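Local coordinates for protein DNA-entry nuclease (Competence-specific nuclease) (PDB 4QGO) that probably degrades DNA and RNA without sequence specificity, as a His-Me finger nuclease and virulence factor of Streptococcus agalactiae, at residues G105-K110 and G220-N225; A115-G120 and L159-V164; Q166-R171 and D197-F202. The protein carries 1 engineered substitution. All coordinates share one frame; numbering follows the deposited sequence.

Overall arrangement
Contact 1 joins the beta-beta-alpha (His-Me) finger to the C-terminal hairpin, whereas contacts 2 and 3 lie round helix 153-165 and the large antiparallel sheet. The catalytic centre of this family is expected at the finger, and no metal is bound in this crystal. Segment 115-120 follows 105-110, and contacts 2 and 3 both fall between the two segments of contact 1, their centres about 27 Å and about 34 Å from its centre. Contacts 2 and 3 touch, with centres about 11 Å apart: Ala-163 packs on Val-170 and Leu-200, and Val-160 on Phe-202. Tyr-116 and, weakly, Arg-171 each bond a sulfate, both ions probably from the crystallisation liquor.

Contact 1: G105-K110 and G220-N225; sequences GHAVDK and GEITLN
A small apolar contact, in which Ala-107 and Val-108 meet Ile-222, joins the beta-beta-alpha finger of this nuclease to the C-terminal hairpin. Strands 108-112 and 135-139 pair antiparallel and are followed by helix 140-144, the order expected of the His-Me finger fold. The second partner is strand 222-224, which pairs with strand 213-215 after a G1 beta bulge at Gly-220 and Glu-221.

No hydrogen bond links the two segments, and the CA atoms of Ala-107 and Ile-222, the nearest pair, remain 8.1 Å apart. One methyl spans the gap: Ile-222 CD1 lies 3.5 Å from Ala-107 CB and 3.9 Å from Val-108 CG1. The outer torsion of Ile-222 is extended (chi2 161°), which carries CD1 out to these partners, and the Val-108 and Ile-222 side chains slide past one another in opposite directions. Met-215 touches both of them, while the hydroxyl of Tyr-213 bonds to Ala-107 O, so strand 213-215 adds apolar and polar links.

Next to this apolar patch the finger has a polar brace of its own. Asp-109 OD2 is held by Gln-144 of the helix, which would help fix the carboxylate's rotation. The other oxygen, Asp-109 OD1, accepts from His-106 NE2 at 2.6 Å through its syn lone pair; OD1 lies 11° out of the His-106 ring plane, and the N-H...O angle of 143° makes the bond distinctly bent.

Contact 2: A115-G120 and L159-V164; sequences AYALAG and LVRKAV. With SO4 (sulfate ion), chain E.
The end of a leucine rests on helix backbone as well as on side chains and carries most of this contact: Leu-118 CD2 lies 3.8 Å from Arg-161 CA. Leu-118 sits on the short helix 116-119, which packs beside the longer helix 153-165 in the nuclease domain. Both its methyls are near Val-160 CG1, Leu-118 CD2 at 4.0 Å and CD1 at 4.1 Å, and the two side chains cross at about a right angle. Leu-70 and Tyr-172 of the large sheet touch both residues, so the pair fills the seam where two helices rest on strands.

Beside it, Arg-161 CB is 3.9 Å from Leu-118 CD2, and Arg-161 CD comes loosely near Ala-117 CB, at 4.5 Å. A bend at chi3 (66°) then turns the guanidinium.

Away from segment 159-164, Tyr-116 OH donates to sulfate O2 at 2.8 Å, with that oxygen at the ring edge; Arg-80 forms a cation-pi pair with the ring, and Arg-81 N also binds the ion. With no hydrogen bond between the two helical segments, their association here rests on apolar contact, while Arg-161 NH2 bonds Ser-158 and Ala-117 O accepts from Arg-75.

Contact 3: Q166-R171 and D197-F202; sequences QNKRVR and DGTLEF. With SO4 (sulfate ion), chain C.
Val-170 and Leu-200 form the buried, apolar side of this contact; at the solvent side Lys-168 lies across the exposed Asp-197 and Thr-199. The contact brings together the starts of strands 170-177 and 201-207, which in the large antiparallel sheet are separated by strand 188-195. Leu-200 CD2 lies 4.1 Å from Val-170 CG1 and 4.2 Å from Val-170 CG2, fitting against both branches of the valine. Ala-163 of helix 153-165 touches both residues.

On the polar side, Lys-168 N gives one bond of the Schellman motif that ends that helix. A bend at chi4 (-56°) brings Lys-168 NZ to Asp-197 OD2 at 2.9 Å, a salt bridge on the syn lone pair, and Lys-168 CE passes Thr-199 OG1 at 3.3 Å. In an Asx turn Asp-197 OD1 takes Thr-199 N at 2.9 Å and Thr-199 OG1 at 2.7 Å, both from one face of the carboxylate; Ser-195 OG also bonds it. Farther along, Arg-171 NH2 makes a weak bond (3.0 Å, 123°) to O4 of a sulfate that Arg-173 and Asn-67 also hold.

Thus OD1 shapes the turn and OD2 meets the lysine, donors and charge that would be expected to favour ionised Asp-197.

Contact 1: G105-K110 and G220-N225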
loop_
_atom_site.group_PDB
_atom_site.type_symbol
_atom_site.label_atom_id
_atom_site.label_comp_id
_atom_site.label_asym_id
_atom_site.label_seq_id
_atom_site.Cartn_x
_atom_site.Cartn_y
_atom_site.Cartn_z
ATOM N N GLY A 105 12.088 8.578 13.654
ATOM C CA GLY A 105 12.254 10.003 13.867
ATOM C C GLY A 105 11.024 10.825 13.531
ATOM O O GLY A 105 10.762 11.841 14.165
ATOM N N HIS A 106 10.277 10.400 12.514
ATOM C CA HIS A 106 9.051 11.092 12.121
ATOM C C HIS A 106 7.946 10.057 11.973
ATOM O O HIS A 106 8.220 8.865 11.845
ATOM C CB HIS A 106 9.240 11.848 10.816
ATOM C CG HIS A 106 9.600 10.967 9.666
ATOM N ND1 HIS A 106 10.900 10.614 9.377
ATOM C CD2 HIS A 106 8.827 10.351 8.739
ATOM C CE1 HIS A 106 10.912 9.823 8.319
ATOM N NE2 HIS A 106 9.667 9.647 7.914
ATOM N N ALA A 107 6.700 10.515 11.983
ATOM C CA ALA A 107 5.557 9.603 12.055
ATOM C C ALA A 107 5.074 9.109 10.695
ATOM O O ALA A 107 4.758 7.926 10.553
ATOM C CB ALA A 107 4.411 10.253 12.791
ATOM N N VAL A 108 5.019 10.000 9.708
ATOM C CA VAL A 108 4.379 9.671 8.428
ATOM C C VAL A 108 5.215 10.024 7.202
ATOM O O VAL A 108 6.055 10.923 7.250
ATOM C CB VAL A 108 2.984 10.317 8.291
ATOM C CG1 VAL A 108 2.019 9.726 9.311
ATOM C CG2 VAL A 108 3.060 11.844 8.419
ATOM N N ASP A 109 4.959 9.280 6.124
ATOM C CA ASP A 109 5.597 9.465 4.825
ATOM C C ASP A 109 4.502 9.628 3.783
ATOM O O ASP A 109 3.382 9.152 3.963
ATOM C CB ASP A 109 6.390 8.214 4.419
ATOM C CG ASP A 109 7.620 7.978 5.267
ATOM O OD1 ASP A 109 8.120 8.927 5.896
ATOM O OD2 ASP A 109 8.112 6.829 5.265
ATOM N N LYS A 110 4.831 10.316 2.700
ATOM C CA LYS A 110 3.984 10.301 1.525
ATOM C C LYS A 110 4.041 8.878 1.009
ATOM O O LYS A 110 5.081 8.412 0.541
ATOM C CB LYS A 110 4.499 11.287 0.481
ATOM C CG LYS A 110 4.303 12.741 0.890
ATOM C CD LYS A 110 5.046 13.698 -0.038
ATOM C CE LYS A 110 5.030 15.116 0.515
ATOM N NZ LYS A 110 6.090 15.973 -0.091
ATOM N N GLY A 220 -6.240 11.919 10.777
ATOM C CA GLY A 220 -4.803 11.761 10.688
ATOM C C GLY A 220 -4.055 12.255 11.920
ATOM O O GLY A 220 -2.831 12.222 11.929
ATOM N N GLU A 221 -4.778 12.683 12.957
ATOM C CA GLU A 221 -4.130 13.162 14.190
ATOM C C GLU A 221 -3.454 12.015 14.934
ATOM O O GLU A 221 -4.058 10.971 15.188
ATOM C CB GLU A 221 -5.139 13.856 15.110
ATOM C CG GLU A 221 -4.540 14.405 16.404
ATOM C CD GLU A 221 -5.581 14.913 17.388
ATOM O OE1 GLU A 221 -5.241 15.846 18.147
ATOM O OE2 GLU A 221 -6.712 14.358 17.437
ATOM N N ILE A 222 -2.195 12.233 15.292
ATOM C CA ILE A 222 -1.395 11.209 15.938
ATOM C C ILE A 222 -1.200 11.521 17.414
ATOM O O ILE A 222 -0.913 12.665 17.784
ATOM C CB ILE A 222 -0.034 11.117 15.249
ATOM C CG1 ILE A 222 -0.222 10.524 13.852
ATOM C CG2 ILE A 222 0.945 10.281 16.078
ATOM C CD1 ILE A 222 0.930 10.808 12.949
ATOM N N THR A 223 -1.350 10.495 18.242
ATOM C CA THR A 223 -1.056 10.598 19.664
ATOM C C THR A 223 0.119 9.676 19.985
ATOM O O THR A 223 -0.003 8.461 19.876
ATOM C CB THR A 223 -2.289 10.205 20.488
ATOM O OG1 THR A 223 -3.371 11.090 20.158
ATOM C CG2 THR A 223 -1.993 10.321 21.978
ATOM N N LEU A 224 1.257 10.251 20.377
ATOM C CA LEU A 224 2.432 9.450 20.707
ATOM C C LEU A 224 2.193 8.658 21.985
ATOM O O LEU A 224 1.513 9.141 22.892
ATOM C CB LEU A 224 3.658 10.341 20.870
ATOM C CG LEU A 224 4.023 11.180 19.642
ATOM C CD1 LEU A 224 5.223 12.074 19.941
ATOM C CD2 LEU A 224 4.314 10.294 18.421
ATOM N N ASN A 225 2.739 7.447 22.059
ATOM C CA ASN A 225 2.609 6.645 23.275
ATOM C C ASN A 225 3.380 7.308 24.407
ATOM O O ASN A 225 4.322 8.063 24.150
ATOM C CB ASN A 225 3.133 5.219 23.078
ATOM C CG ASN A 225 2.260 4.384 22.146
ATOM O OD1 ASN A 225 1.111 4.728 21.863
ATOM N ND2 ASN A 225 2.805 3.266 21.685
ATOM O OXT ASN A 225 3.079 7.096 25.588
#

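Contact 2: A115-G120 and L159-V164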
loop_
_atom_site.group_PDB
_atom_site.type_symbol
_atom_site.label_atom_id
_atom_site.label_comp_id
_atom_site.label_asym_id
_atom_site.label_seq_id
_atom_site.Cartn_x
_atom_site.Cartn_y
_atom_site.Cartn_z
ATOM N N ALA A 115 4.363 2.295 -6.730
ATOM C CA ALA A 115 5.726 2.810 -6.589
ATOM C C ALA A 115 6.337 3.373 -7.869
ATOM O O ALA A 115 6.136 2.845 -8.963
ATOM C CB ALA A 115 6.639 1.727 -6.005
ATOM N N TYR A 116 7.103 4.443 -7.697
ATOM C CA TYR A 116 7.814 5.084 -8.785
ATOM C C TYR A 116 8.678 4.088 -9.548
ATOM O O TYR A 116 8.680 4.071 -10.777
ATOM C CB TYR A 116 8.686 6.227 -8.235
ATOM C CG TYR A 116 9.467 6.952 -9.310
ATOM C CD1 TYR A 116 8.839 7.857 -10.150
ATOM C CD2 TYR A 116 10.825 6.710 -9.498
ATOM C CE1 TYR A 116 9.535 8.515 -11.144
ATOM C CE2 TYR A 116 11.530 7.377 -10.482
ATOM C CZ TYR A 116 10.874 8.269 -11.305
ATOM O OH TYR A 116 11.559 8.935 -12.299
ATOM N N ALA A 117 9.416 3.252 -8.826
ATOM C CA ALA A 117 10.317 2.314 -9.490
ATOM C C ALA A 117 9.562 1.306 -10.357
ATOM O O ALA A 117 10.103 0.779 -11.322
ATOM C CB ALA A 117 11.181 1.591 -8.468
ATOM N N LEU A 118 8.308 1.034 -10.011
ATOM C CA LEU A 118 7.551 0.013 -10.726
ATOM C C LEU A 118 6.907 0.522 -12.009
ATOM O O LEU A 118 6.790 -0.221 -12.981
ATOM C CB LEU A 118 6.488 -0.623 -9.820
ATOM C CG LEU A 118 7.030 -1.329 -8.583
ATOM C CD1 LEU A 118 5.873 -1.840 -7.726
ATOM C CD2 LEU A 118 7.955 -2.475 -8.975
ATOM N N ALA A 119 6.513 1.794 -12.027
ATOM C CA ALA A 119 5.705 2.274 -13.137
ATOM C C ALA A 119 6.092 3.660 -13.627
ATOM O O ALA A 119 5.387 4.251 -14.453
ATOM C CB ALA A 119 4.277 2.253 -12.735
ATOM N N GLY A 120 7.219 4.163 -13.130
ATOM C CA GLY A 120 7.659 5.508 -13.456
ATOM C C GLY A 120 7.966 5.780 -14.920
ATOM O O GLY A 120 8.107 6.936 -15.314
ATOM N N LEU A 159 9.425 -7.536 -3.674
ATOM C CA LEU A 159 9.103 -8.796 -4.338
ATOM C C LEU A 159 8.675 -8.555 -5.779
ATOM O O LEU A 159 9.065 -9.294 -6.692
ATOM C CB LEU A 159 7.982 -9.545 -3.603
ATOM C CG LEU A 159 8.297 -10.031 -2.192
ATOM C CD1 LEU A 159 7.062 -10.717 -1.601
ATOM C CD2 LEU A 159 9.493 -10.974 -2.189
ATOM N N VAL A 160 7.860 -7.525 -5.986
ATOM C CA VAL A 160 7.339 -7.231 -7.315
ATOM C C VAL A 160 8.458 -6.717 -8.218
ATOM O O VAL A 160 8.591 -7.144 -9.367
ATOM C CB VAL A 160 6.214 -6.193 -7.257
ATOM C CG1 VAL A 160 5.764 -5.816 -8.653
ATOM C CG2 VAL A 160 5.036 -6.755 -6.474
ATOM N N ARG A 161 9.273 -5.827 -7.676
ATOM C CA ARG A 161 10.400 -5.269 -8.415
ATOM C C ARG A 161 11.354 -6.367 -8.857
ATOM O O ARG A 161 11.787 -6.396 -10.015
ATOM C CB ARG A 161 11.123 -4.273 -7.514
ATOM C CG ARG A 161 12.196 -3.480 -8.184
ATOM C CD ARG A 161 12.758 -2.423 -7.246
ATOM N NE ARG A 161 13.459 -3.030 -6.118
ATOM C CZ ARG A 161 13.060 -2.945 -4.856
ATOM N NH1 ARG A 161 11.951 -2.269 -4.555
ATOM N NH2 ARG A 161 13.772 -3.533 -3.900
ATOM N N LYS A 162 11.678 -7.278 -7.947
ATOM C CA LYS A 162 12.599 -8.358 -8.281
ATOM C C LYS A 162 12.020 -9.275 -9.356
ATOM O O LYS A 162 12.747 -9.740 -10.238
ATOM C CB LYS A 162 13.008 -9.131 -7.025
ATOM C CG LYS A 162 13.953 -8.321 -6.147
ATOM C CD LYS A 162 14.204 -8.971 -4.801
ATOM C CE LYS A 162 15.106 -8.085 -3.946
ATOM N NZ LYS A 162 15.484 -8.752 -2.668
ATOM N N ALA A 163 10.711 -9.513 -9.300
ATOM C CA ALA A 163 10.033 -10.316 -10.312
ATOM C C ALA A 163 10.099 -9.654 -11.685
ATOM O O ALA A 163 10.437 -10.295 -12.692
ATOM C CB ALA A 163 8.583 -10.559 -9.896
ATOM N N VAL A 164 9.764 -8.369 -11.740
ATOM C CA VAL A 164 9.832 -7.637 -12.999
ATOM C C VAL A 164 11.263 -7.659 -13.535
ATOM O O VAL A 164 11.476 -7.774 -14.750
ATOM C CB VAL A 164 9.335 -6.178 -12.836
ATOM C CG1 VAL A 164 9.707 -5.332 -14.051
ATOM C CG2 VAL A 164 7.826 -6.156 -12.608
HETATM S S SO4 E . 10.711 12.133 -14.019
HETATM O O1 SO4 E . 10.664 12.927 -12.795
HETATM O O2 SO4 E . 10.127 10.816 -13.768
HETATM O O3 SO4 E . 9.952 12.807 -15.069
HETATM O O4 SO4 E . 12.100 11.989 -14.444
#

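Contact 3: Q166-R171 and D197-F202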
loop_
_atom_site.group_PDB
_atom_site.type_symbol
_atom_site.label_atom_id
_atom_site.label_comp_id
_atom_site.label_asym_id
_atom_site.label_seq_id
_atom_site.Cartn_x
_atom_site.Cartn_y
_atom_site.Cartn_z
ATOM N N GLN A 166 13.339 -9.951 -13.281
ATOM C CA GLN A 166 13.574 -11.289 -13.818
ATOM C C GLN A 166 12.716 -11.521 -15.057
ATOM O O GLN A 166 12.483 -12.664 -15.450
ATOM C CB GLN A 166 13.259 -12.356 -12.769
ATOM C CG GLN A 166 14.205 -12.386 -11.584
ATOM C CD GLN A 166 13.748 -13.347 -10.510
ATOM O OE1 GLN A 166 12.558 -13.644 -10.393
ATOM N NE2 GLN A 166 14.691 -13.842 -9.716
ATOM N N ASN A 167 12.235 -10.429 -15.648
ATOM C CA ASN A 167 11.441 -10.463 -16.881
ATOM C C ASN A 167 10.045 -11.065 -16.728
ATOM O O ASN A 167 9.483 -11.603 -17.678
ATOM C CB ASN A 167 12.208 -11.167 -18.007
ATOM C CG ASN A 167 13.538 -10.512 -18.293
ATOM O OD1 ASN A 167 13.621 -9.296 -18.422
ATOM N ND2 ASN A 167 14.591 -11.317 -18.384
ATOM N N LYS A 168 9.484 -10.961 -15.531
ATOM C CA LYS A 168 8.121 -11.427 -15.309
ATOM C C LYS A 168 7.111 -10.314 -15.588
ATOM O O LYS A 168 7.426 -9.126 -15.486
ATOM C CB LYS A 168 7.952 -11.956 -13.890
ATOM C CG LYS A 168 8.901 -13.106 -13.583
ATOM C CD LYS A 168 8.557 -13.773 -12.276
ATOM C CE LYS A 168 9.635 -14.780 -11.897
ATOM N NZ LYS A 168 9.840 -15.794 -12.976
ATOM N N ARG A 169 5.911 -10.717 -15.980
ATOM C CA ARG A 169 4.766 -9.821 -16.117
ATOM C C ARG A 169 3.952 -9.934 -14.838
ATOM O O ARG A 169 3.539 -11.029 -14.456
ATOM C CB ARG A 169 3.895 -10.239 -17.301
ATOM C CG ARG A 169 4.505 -9.951 -18.667
ATOM C CD ARG A 169 3.911 -8.684 -19.265
ATOM N NE ARG A 169 2.522 -8.874 -19.666
ATOM C CZ ARG A 169 1.762 -7.929 -20.208
ATOM N NH1 ARG A 169 2.233 -6.691 -20.395
ATOM N NH2 ARG A 169 0.514 -8.209 -20.537
ATOM N N VAL A 170 3.739 -8.811 -14.167
ATOM C CA VAL A 170 3.061 -8.842 -12.873
ATOM C C VAL A 170 1.800 -7.989 -12.885
ATOM O O VAL A 170 1.857 -6.779 -13.075
ATOM C CB VAL A 170 3.993 -8.390 -11.730
ATOM C CG1 VAL A 170 3.253 -8.500 -10.398
ATOM C CG2 VAL A 170 5.244 -9.259 -11.697
ATOM N N ARG A 171 0.654 -8.642 -12.709
ATOM C CA ARG A 171 -0.611 -7.943 -12.511
ATOM C C ARG A 171 -0.672 -7.539 -11.029
ATOM O O ARG A 171 -0.363 -8.333 -10.156
ATOM C CB ARG A 171 -1.771 -8.864 -12.904
ATOM C CG ARG A 171 -3.152 -8.262 -12.767
ATOM C CD ARG A 171 -3.460 -7.175 -13.819
ATOM N NE ARG A 171 -4.857 -6.788 -13.652
ATOM C CZ ARG A 171 -5.294 -5.907 -12.758
ATOM N NH1 ARG A 171 -4.436 -5.248 -11.982
ATOM N NH2 ARG A 171 -6.591 -5.668 -12.647
ATOM N N ASP A 197 3.498 -16.272 -14.970
ATOM C CA ASP A 197 3.953 -17.656 -14.788
ATOM C C ASP A 197 3.546 -18.285 -13.461
ATOM O O ASP A 197 3.866 -19.444 -13.197
ATOM C CB ASP A 197 5.470 -17.795 -15.021
ATOM C CG ASP A 197 6.325 -17.171 -13.915
ATOM O OD1 ASP A 197 5.803 -16.694 -12.885
ATOM O OD2 ASP A 197 7.563 -17.176 -14.074
ATOM N N GLY A 198 2.866 -17.503 -12.622
ATOM C CA GLY A 198 2.331 -17.996 -11.367
ATOM C C GLY A 198 3.317 -18.113 -10.215
ATOM O O GLY A 198 2.929 -18.507 -9.108
ATOM N N THR A 199 4.587 -17.792 -10.457
ATOM C CA THR A 199 5.604 -17.991 -9.423
ATOM C C THR A 199 5.535 -16.924 -8.336
ATOM O O THR A 199 5.974 -17.147 -7.203
ATOM C CB THR A 199 7.042 -18.026 -9.983
ATOM O OG1 THR A 199 7.337 -16.782 -10.627
ATOM C CG2 THR A 199 7.217 -19.171 -10.977
ATOM N N LEU A 200 5.000 -15.758 -8.686
ATOM C CA LEU A 200 4.747 -14.725 -7.693
ATOM C C LEU A 200 3.255 -14.575 -7.472
ATOM O O LEU A 200 2.496 -14.364 -8.423
ATOM C CB LEU A 200 5.312 -13.377 -8.138
ATOM C CG LEU A 200 5.041 -12.208 -7.181
ATOM C CD1 LEU A 200 5.799 -12.401 -5.887
ATOM C CD2 LEU A 200 5.417 -10.872 -7.826
ATOM N N GLU A 201 2.834 -14.681 -6.219
ATOM C CA GLU A 201 1.439 -14.414 -5.881
ATOM C C GLU A 201 1.326 -14.051 -4.417
ATOM O O GLU A 201 1.831 -14.768 -3.559
ATOM C CB GLU A 201 0.539 -15.611 -6.204
ATOM C CG GLU A 201 -0.935 -15.313 -5.934
ATOM C CD GLU A 201 -1.891 -16.343 -6.502
ATOM O OE1 GLU A 201 -1.440 -17.273 -7.204
ATOM O OE2 GLU A 201 -3.118 -16.207 -6.252
ATOM N N PHE A 202 0.682 -12.930 -4.134
ATOM C CA PHE A 202 0.392 -12.580 -2.749
ATOM C C PHE A 202 -0.885 -11.760 -2.624
ATOM O O PHE A 202 -1.362 -11.173 -3.599
ATOM C CB PHE A 202 1.586 -11.899 -2.037
ATOM C CG PHE A 202 2.044 -10.597 -2.658
ATOM C CD1 PHE A 202 1.303 -9.432 -2.507
ATOM C CD2 PHE A 202 3.258 -10.530 -3.328
ATOM C CE1 PHE A 202 1.739 -8.233 -3.044
ATOM C CE2 PHE A 202 3.713 -9.329 -3.862
ATOM C CZ PHE A 202 2.958 -8.176 -3.717
HETATM S S SO4 C . -10.295 -4.430 -10.936
HETATM O O1 SO4 C . -10.250 -3.410 -9.900
HETATM O O2 SO4 C . -10.576 -3.817 -12.224
HETATM O O3 SO4 C . -11.344 -5.417 -10.650
HETATM O O4 SO4 C . -9.013 -5.113 -11.022
#